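Local coordinates for protein xylulose kinase (Escherichia coli, PDB 2ITM) that phosphorylates D-xylulose to D-xylulose 5-phosphate at the expense of ATP, and 1-deoxy-D-xylulose less efficiently, at residues Val14-Gln27 and Ala55-Val68. Numbering follows the deposited sequence.
Sequences VILLNEQGEVVAAQ and AMKALGDQHSLQDV
A chi1 of -166° carries CG of Leu59 away from its own backbone N, beside the carbonyl carbon, and the side chain reaches from the helix into the hairpin, splitting its two methyls between the strands: CD2 meets Val14 CG2 at 3.8 Å, while CD1 lies 3.7 Å from the backbone C of Ala26, with the small CB of Ala25 beside it. A forked side chain suits this place because each branch serves one strand. Val14 is forked too; its CG1 turns to the sulfur of Met56 (CG1 to SD 3.7 Å), whose CB points away from the hairpin, the bends at chi2 and chi3 leaving the sulfur against Val14. Gln27 CG lies 3.3 Å from Ala55 O, and Ala58 is small enough to let that chain lie close. The hairpin of strands 11-17 and 23-30 forms one edge of the six-stranded sheet of the N-terminal FGGY domain, an actin-like ATPase fold, and helix 45-62 packs across one face of that sheet. Ile3 of the adjoining strand 2-7 continues the apolar layer by touching Leu16, Met56 and Leu59. Opposite Leu16 the second strand fits in an extra residue, a classic beta bulge, and Val24 and Ala25 in succession both point toward 55-68. Val24 CG1 then lies over one face of the His63 ring, and Leu16 CD1 makes an off-centre CH-pi contact with that ring, 4.2 Å from its centroid. The other Leu16 methyl, CD2, reaches Val68 CG2 at 3.9 Å. At the outer margin Gln62, long and extended beyond CG, sends NE2 to Ala26 O (3.1 Å, 152° at the hydrogen), while its OE1 accepts from a water that is weakly bound by Ala26 N.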
ATOM      1  N   VAL A  14     -10.170  36.013 -17.067  1.00 26.90           N
ATOM      2  CA  VAL A  14      -9.799  37.335 -17.530  1.00 20.88           C
ATOM      3  C   VAL A  14      -9.521  38.280 -16.380  1.00 31.35           C
ATOM      4  O   VAL A  14     -10.205  38.256 -15.368  1.00 28.48           O
ATOM      5  CB  VAL A  14     -10.856  37.944 -18.473  1.00 36.34           C
ATOM      6  CG1 VAL A  14     -11.256  36.960 -19.550  1.00 30.95           C
ATOM      7  CG2 VAL A  14     -12.069  38.412 -17.706  1.00 26.17           C
ATOM      8  N   ILE A  15      -8.498  39.106 -16.546  1.00 30.54           N
ATOM      9  CA  ILE A  15      -8.143  40.102 -15.551  1.00 24.10           C
ATOM     10  C   ILE A  15      -8.001  41.506 -16.110  1.00 35.93           C
ATOM     11  O   ILE A  15      -7.719  41.698 -17.296  1.00 33.69           O
ATOM     12  CB  ILE A  15      -6.863  39.711 -14.808  1.00 24.75           C
ATOM     13  CG1 ILE A  15      -5.634  39.874 -15.690  1.00 22.08           C
ATOM     14  CG2 ILE A  15      -6.979  38.315 -14.214  1.00 28.98           C
ATOM     15  CD1 ILE A  15      -4.353  39.833 -14.925  1.00 23.36           C
ATOM     16  N   LEU A  16      -8.176  42.480 -15.234  1.00 31.37           N
ATOM     17  CA  LEU A  16      -8.013  43.880 -15.565  1.00 29.57           C
ATOM     18  C   LEU A  16      -6.888  44.467 -14.745  1.00 39.23           C
ATOM     19  O   LEU A  16      -7.024  44.547 -13.528  1.00 34.57           O
ATOM     20  CB  LEU A  16      -9.304  44.600 -15.275  1.00 23.21           C
ATOM     21  CG  LEU A  16      -9.721  45.829 -16.066  1.00 41.26           C
ATOM     22  CD1 LEU A  16     -10.229  46.896 -15.164  1.00 34.81           C
ATOM     23  CD2 LEU A  16      -8.694  46.353 -17.010  1.00 42.62           C
ATOM     24  N   LEU A  17      -5.818  44.892 -15.402  1.00 29.32           N
ATOM     25  CA  LEU A  17      -4.698  45.520 -14.722  1.00 25.83           C
ATOM     26  C   LEU A  17      -4.796  47.019 -14.852  1.00 32.89           C
ATOM     27  O   LEU A  17      -5.132  47.532 -15.904  1.00 39.00           O
ATOM     28  CB  LEU A  17      -3.372  45.079 -15.337  1.00 26.33           C
ATOM     29  CG  LEU A  17      -2.644  43.793 -14.974  1.00 26.79           C
ATOM     30  CD1 LEU A  17      -1.198  43.932 -15.330  1.00 18.93           C
ATOM     31  CD2 LEU A  17      -2.802  43.451 -13.513  1.00 37.49           C
ATOM     32  N   ASN A  18      -4.459  47.719 -13.779  1.00 37.79           N
ATOM     33  CA  ASN A  18      -4.315  49.163 -13.821  1.00 36.86           C
ATOM     34  C   ASN A  18      -2.995  49.650 -14.402  1.00 34.95           C
ATOM     35  O   ASN A  18      -2.134  48.866 -14.752  1.00 42.16           O
ATOM     36  CB  ASN A  18      -4.563  49.768 -12.438  1.00 45.78           C
ATOM     37  CG  ASN A  18      -3.532  49.340 -11.412  1.00 38.40           C
ATOM     38  OD1 ASN A  18      -3.803  49.334 -10.229  1.00 51.56           O
ATOM     39  ND2 ASN A  18      -2.355  48.987 -11.867  1.00 23.39           N
ATOM     40  N   GLU A  19      -2.847  50.962 -14.501  1.00 45.91           N
ATOM     41  CA  GLU A  19      -1.601  51.544 -14.957  1.00 55.92           C
ATOM     42  C   GLU A  19      -0.415  51.040 -14.154  1.00 45.11           C
ATOM     43  O   GLU A  19       0.640  50.776 -14.706  1.00 50.66           O
ATOM     44  CB  GLU A  19      -1.666  53.067 -14.934  1.00 62.98           C
ATOM     45  CG  GLU A  19      -3.050  53.629 -15.194  1.00 76.45           C
ATOM     46  CD  GLU A  19      -4.047  53.258 -14.119  1.00 89.82           C
ATOM     47  OE1 GLU A  19      -5.059  52.619 -14.444  1.00 55.20           O
ATOM     48  OE2 GLU A  19      -3.819  53.607 -12.944  1.00 98.96           O
ATOM     49  N   GLN A  20      -0.606  50.884 -12.856  1.00 39.83           N
ATOM     50  CA  GLN A  20       0.471  50.492 -11.974  1.00 41.96           C
ATOM     51  C   GLN A  20       0.745  48.997 -12.008  1.00 54.11           C
ATOM     52  O   GLN A  20       1.623  48.505 -11.317  1.00 45.21           O
ATOM     53  CB  GLN A  20       0.177  50.947 -10.551  1.00 53.40           C
ATOM     54  CG  GLN A  20      -0.943  51.964 -10.445  1.00 55.68           C
ATOM     55  CD  GLN A  20      -0.711  53.175 -11.310  1.00 71.68           C
ATOM     56  OE1 GLN A  20       0.426  53.575 -11.530  1.00 89.20           O
ATOM     57  NE2 GLN A  20      -1.787  53.763 -11.808  1.00 77.51           N
ATOM     58  N   GLY A  21      -0.018  48.276 -12.816  1.00 40.91           N
ATOM     59  CA  GLY A  21       0.199  46.857 -12.985  1.00 54.41           C
ATOM     60  C   GLY A  21      -0.485  45.995 -11.943  1.00 49.87           C
ATOM     61  O   GLY A  21      -0.101  44.839 -11.732  1.00 52.76           O
ATOM     62  N   GLU A  22      -1.496  46.542 -11.284  1.00 44.07           N
ATOM     63  CA  GLU A  22      -2.249  45.782 -10.284  1.00 47.43           C
ATOM     64  C   GLU A  22      -3.531  45.212 -10.868  1.00 40.70           C
ATOM     65  O   GLU A  22      -4.191  45.817 -11.690  1.00 35.21           O
ATOM     66  CB  GLU A  22      -2.592  46.642  -9.062  1.00 48.14           C
ATOM     67  CG  GLU A  22      -1.408  47.190  -8.290  1.00 58.00           C
ATOM     68  CD  GLU A  22      -1.761  48.449  -7.530  1.00 69.08           C
ATOM     69  OE1 GLU A  22      -2.879  48.528  -6.992  1.00 67.85           O
ATOM     70  OE2 GLU A  22      -0.921  49.360  -7.474  1.00 61.92           O
ATOM     71  N   VAL A  23      -3.939  44.094 -10.320  1.00 39.35           N
ATOM     72  CA  VAL A  23      -5.177  43.495 -10.696  1.00 42.34           C
ATOM     73  C   VAL A  23      -6.284  44.319 -10.053  1.00 37.26           C
ATOM     74  O   VAL A  23      -6.329  44.495  -8.886  1.00 46.49           O
ATOM     75  CB  VAL A  23      -5.226  42.076 -10.223  1.00 48.17           C
ATOM     76  CG1 VAL A  23      -6.490  41.412 -10.607  1.00 36.49           C
ATOM     77  CG2 VAL A  23      -4.032  41.360 -10.689  1.00 38.21           C
ATOM     78  N   VAL A  24      -7.171  44.818 -10.874  1.00 47.63           N
ATOM     79  CA  VAL A  24      -8.254  45.662 -10.493  1.00 44.03           C
ATOM     80  C   VAL A  24      -9.566  44.905 -10.511  1.00 52.87           C
ATOM     81  O   VAL A  24     -10.494  45.255  -9.823  1.00 39.21           O
ATOM     82  CB  VAL A  24      -8.268  46.845 -11.453  1.00 53.86           C
ATOM     83  CG1 VAL A  24      -9.569  47.442 -11.570  1.00 42.97           C
ATOM     84  CG2 VAL A  24      -7.287  47.860 -11.033  1.00 48.94           C
ATOM     85  N   ALA A  25      -9.615  43.855 -11.312  1.00 41.76           N
ATOM     86  CA  ALA A  25     -10.780  43.014 -11.446  1.00 37.32           C
ATOM     87  C   ALA A  25     -10.445  41.710 -12.146  1.00 33.60           C
ATOM     88  O   ALA A  25      -9.567  41.662 -12.959  1.00 32.79           O
ATOM     89  CB  ALA A  25     -11.905  43.727 -12.161  1.00 25.88           C
ATOM     90  N   ALA A  26     -11.177  40.666 -11.810  1.00 28.87           N
ATOM     91  CA  ALA A  26     -11.017  39.347 -12.387  1.00 29.05           C
ATOM     92  C   ALA A  26     -12.347  38.696 -12.642  1.00 33.39           C
ATOM     93  O   ALA A  26     -13.332  39.032 -12.036  1.00 41.04           O
ATOM     94  CB  ALA A  26     -10.218  38.487 -11.524  1.00 24.67           C
ATOM     95  N   GLN A  27     -12.349  37.750 -13.548  1.00 34.94           N
ATOM     96  CA  GLN A  27     -13.526  37.031 -13.877  1.00 25.41           C
ATOM     97  C   GLN A  27     -13.182  35.673 -14.445  1.00 36.67           C
ATOM     98  O   GLN A  27     -12.292  35.547 -15.236  1.00 27.24           O
ATOM     99  CB  GLN A  27     -14.395  37.847 -14.803  1.00 37.88           C
ATOM    100  CG  GLN A  27     -15.743  37.279 -15.060  1.00 64.29           C
ATOM    101  CD  GLN A  27     -16.602  37.179 -13.825  1.00 59.96           C
ATOM    102  OE1 GLN A  27     -17.007  38.175 -13.291  1.00 46.30           O
ATOM    103  NE2 GLN A  27     -16.890  35.980 -13.402  1.00 39.12           N
ATOM    104  N   ALA A  55     -17.101  35.860 -19.950  1.00 30.07           N
ATOM    105  CA  ALA A  55     -16.180  36.356 -18.951  1.00 36.44           C
ATOM    106  C   ALA A  55     -15.875  37.838 -19.110  1.00 29.77           C
ATOM    107  O   ALA A  55     -15.814  38.569 -18.146  1.00 24.90           O
ATOM    108  CB  ALA A  55     -14.914  35.552 -18.973  1.00 34.39           C
ATOM    109  N   MET A  56     -15.663  38.260 -20.343  1.00 32.12           N
ATOM    110  CA  MET A  56     -15.291  39.627 -20.622  1.00 29.45           C
ATOM    111  C   MET A  56     -16.487  40.538 -20.408  1.00 33.24           C
ATOM    112  O   MET A  56     -16.347  41.682 -20.025  1.00 31.16           O
ATOM    113  CB  MET A  56     -14.787  39.759 -22.053  1.00 26.14           C
ATOM    114  CG  MET A  56     -13.420  39.151 -22.306  1.00 23.07           C
ATOM    115  SD  MET A  56     -12.114  39.982 -21.431  1.00 24.21           S
ATOM    116  CE  MET A  56     -12.098  41.467 -22.373  1.00 28.02           C
ATOM    117  N   LYS A  57     -17.666  40.015 -20.680  1.00 30.50           N
ATOM    118  CA  LYS A  57     -18.890  40.739 -20.420  1.00 35.21           C
ATOM    119  C   LYS A  57     -19.128  40.896 -18.929  1.00 33.09           C
ATOM    120  O   LYS A  57     -19.489  41.959 -18.467  1.00 30.28           O
ATOM    121  CB  LYS A  57     -20.073  40.069 -21.115  1.00 34.39           C
ATOM    122  CG  LYS A  57     -20.239  40.510 -22.549  1.00 36.92           C
ATOM    123  CD  LYS A  57     -21.095  39.576 -23.376  1.00 31.48           C
ATOM    124  CE  LYS A  57     -21.170  40.068 -24.797  1.00 29.06           C
ATOM    125  NZ  LYS A  57     -21.994  39.217 -25.651  1.00 46.03           N
ATOM    126  N   ALA A  58     -18.901  39.830 -18.181  1.00 36.56           N
ATOM    127  CA  ALA A  58     -19.001  39.904 -16.742  1.00 34.93           C
ATOM    128  C   ALA A  58     -17.978  40.863 -16.142  1.00 40.20           C
ATOM    129  O   ALA A  58     -18.289  41.624 -15.236  1.00 29.44           O
ATOM    130  CB  ALA A  58     -18.883  38.548 -16.138  1.00 28.37           C
ATOM    131  N   LEU A  59     -16.757  40.817 -16.652  1.00 31.41           N
ATOM    132  CA  LEU A  59     -15.704  41.713 -16.188  1.00 26.42           C
ATOM    133  C   LEU A  59     -16.167  43.145 -16.286  1.00 26.76           C
ATOM    134  O   LEU A  59     -15.909  43.950 -15.412  1.00 27.30           O
ATOM    135  CB  LEU A  59     -14.427  41.517 -16.995  1.00 27.91           C
ATOM    136  CG  LEU A  59     -13.148  42.135 -16.432  1.00 29.53           C
ATOM    137  CD1 LEU A  59     -12.648  41.397 -15.223  1.00 23.67           C
ATOM    138  CD2 LEU A  59     -12.083  42.224 -17.470  1.00 20.48           C
ATOM    139  N   GLY A  60     -16.853  43.448 -17.374  1.00 31.06           N
ATOM    140  CA  GLY A  60     -17.163  44.805 -17.731  1.00 34.08           C
ATOM    141  C   GLY A  60     -18.257  45.368 -16.853  1.00 37.40           C
ATOM    142  O   GLY A  60     -18.295  46.558 -16.605  1.00 34.47           O
ATOM    143  N   ASP A  61     -19.140  44.497 -16.386  1.00 39.09           N
ATOM    144  CA  ASP A  61     -20.114  44.846 -15.365  1.00 41.03           C
ATOM    145  C   ASP A  61     -19.426  45.360 -14.109  1.00 45.92           C
ATOM    146  O   ASP A  61     -19.806  46.374 -13.577  1.00 39.33           O
ATOM    147  CB  ASP A  61     -20.963  43.632 -14.997  1.00 58.36           C
ATOM    148  CG  ASP A  61     -21.823  43.138 -16.146  1.00 75.86           C
ATOM    149  OD1 ASP A  61     -22.210  43.951 -17.008  1.00 43.80           O
ATOM    150  OD2 ASP A  61     -22.163  41.947 -16.261  1.00 47.74           O
ATOM    151  N   GLN A  62     -18.420  44.621 -13.658  1.00 44.34           N
ATOM    152  CA  GLN A  62     -17.628  44.990 -12.514  1.00 39.42           C
ATOM    153  C   GLN A  62     -16.954  46.325 -12.730  1.00 35.06           C
ATOM    154  O   GLN A  62     -16.956  47.179 -11.865  1.00 34.73           O
ATOM    155  CB  GLN A  62     -16.549  43.963 -12.236  1.00 39.35           C
ATOM    156  CG  GLN A  62     -17.021  42.714 -11.561  1.00 49.97           C
ATOM    157  CD  GLN A  62     -15.900  41.720 -11.340  1.00 60.06           C
ATOM    158  OE1 GLN A  62     -14.889  42.044 -10.725  1.00 45.10           O
ATOM    159  NE2 GLN A  62     -16.078  40.504 -11.839  1.00 59.21           N
ATOM    160  N   HIS A  63     -16.350  46.486 -13.894  1.00 40.98           N
ATOM    161  CA  HIS A  63     -15.571  47.661 -14.186  1.00 26.78           C
ATOM    162  C   HIS A  63     -15.483  47.939 -15.674  1.00 36.73           C
ATOM    163  O   HIS A  63     -15.247  47.053 -16.460  1.00 34.87           O
ATOM    164  CB  HIS A  63     -14.170  47.551 -13.601  1.00 37.16           C
ATOM    165  CG  HIS A  63     -13.409  48.833 -13.650  1.00 37.80           C
ATOM    166  ND1 HIS A  63     -13.055  49.532 -12.522  1.00 50.61           N
ATOM    167  CD2 HIS A  63     -12.965  49.560 -14.698  1.00 48.55           C
ATOM    168  CE1 HIS A  63     -12.415  50.631 -12.870  1.00 41.75           C
ATOM    169  NE2 HIS A  63     -12.348  50.672 -14.185  1.00 51.25           N
ATOM    170  N   SER A  64     -15.639  49.204 -16.030  1.00 28.48           N
ATOM    171  CA  SER A  64     -15.510  49.615 -17.412  1.00 43.82           C
ATOM    172  C   SER A  64     -14.158  49.276 -18.022  1.00 29.28           C
ATOM    173  O   SER A  64     -13.125  49.421 -17.403  1.00 29.83           O
ATOM    174  CB  SER A  64     -15.836  51.095 -17.582  1.00 43.16           C
ATOM    175  OG  SER A  64     -15.428  51.579 -18.838  1.00 35.15           O
ATOM    176  N   LEU A  65     -14.199  48.830 -19.255  1.00 37.59           N
ATOM    177  CA  LEU A  65     -13.015  48.432 -19.979  1.00 40.85           C
ATOM    178  C   LEU A  65     -12.677  49.453 -21.047  1.00 41.16           C
ATOM    179  O   LEU A  65     -11.829  49.217 -21.894  1.00 34.75           O
ATOM    180  CB  LEU A  65     -13.248  47.070 -20.614  1.00 35.52           C
ATOM    181  CG  LEU A  65     -13.774  46.004 -19.669  1.00 33.47           C
ATOM    182  CD1 LEU A  65     -13.895  44.661 -20.374  1.00 25.66           C
ATOM    183  CD2 LEU A  65     -12.888  45.914 -18.457  1.00 21.91           C
ATOM    184  N   GLN A  66     -13.364  50.582 -21.006  1.00 40.05           N
ATOM    185  CA  GLN A  66     -13.215  51.605 -22.024  1.00 45.76           C
ATOM    186  C   GLN A  66     -11.852  52.283 -21.994  1.00 31.30           C
ATOM    187  O   GLN A  66     -11.484  52.954 -22.938  1.00 38.07           O
ATOM    188  CB  GLN A  66     -14.333  52.645 -21.940  1.00 47.80           C
ATOM    189  CG  GLN A  66     -15.699  52.184 -22.438  1.00 43.07           C
ATOM    190  CD  GLN A  66     -15.753  51.934 -23.938  1.00 63.24           C
ATOM    191  OE1 GLN A  66     -16.830  51.785 -24.506  1.00 50.91           O
ATOM    192  NE2 GLN A  66     -14.599  51.879 -24.575  1.00 47.36           N
ATOM    193  N   ASP A  67     -11.107  52.093 -20.914  1.00 26.53           N
ATOM    194  CA  ASP A  67      -9.759  52.651 -20.812  1.00 38.10           C
ATOM    195  C   ASP A  67      -8.634  51.629 -20.960  1.00 29.29           C
ATOM    196  O   ASP A  67      -7.479  51.941 -20.728  1.00 36.41           O
ATOM    197  CB  ASP A  67      -9.588  53.400 -19.495  1.00 51.24           C
ATOM    198  CG  ASP A  67     -10.375  54.679 -19.447  1.00 65.14           C
ATOM    199  OD1 ASP A  67     -10.039  55.619 -20.186  1.00 50.53           O
ATOM    200  OD2 ASP A  67     -11.352  54.818 -18.701  1.00 54.20           O
ATOM    201  N   VAL A  68      -8.975  50.414 -21.347  1.00 32.88           N
ATOM    202  CA  VAL A  68      -7.973  49.440 -21.732  1.00 32.42           C
ATOM    203  C   VAL A  68      -7.214  49.886 -22.977  1.00 32.29           C
ATOM    204  O   VAL A  68      -7.803  50.342 -23.941  1.00 30.39           O
ATOM    205  CB  VAL A  68      -8.585  48.054 -21.941  1.00 21.07           C
ATOM    206  CG1 VAL A  68      -7.547  47.076 -22.421  1.00 19.42           C
ATOM    207  CG2 VAL A  68      -9.216  47.568 -20.677  1.00 19.23           C
TER
HETATM  208  O   HOH W   1     -13.043  40.382  -8.956  1.00 42.45           O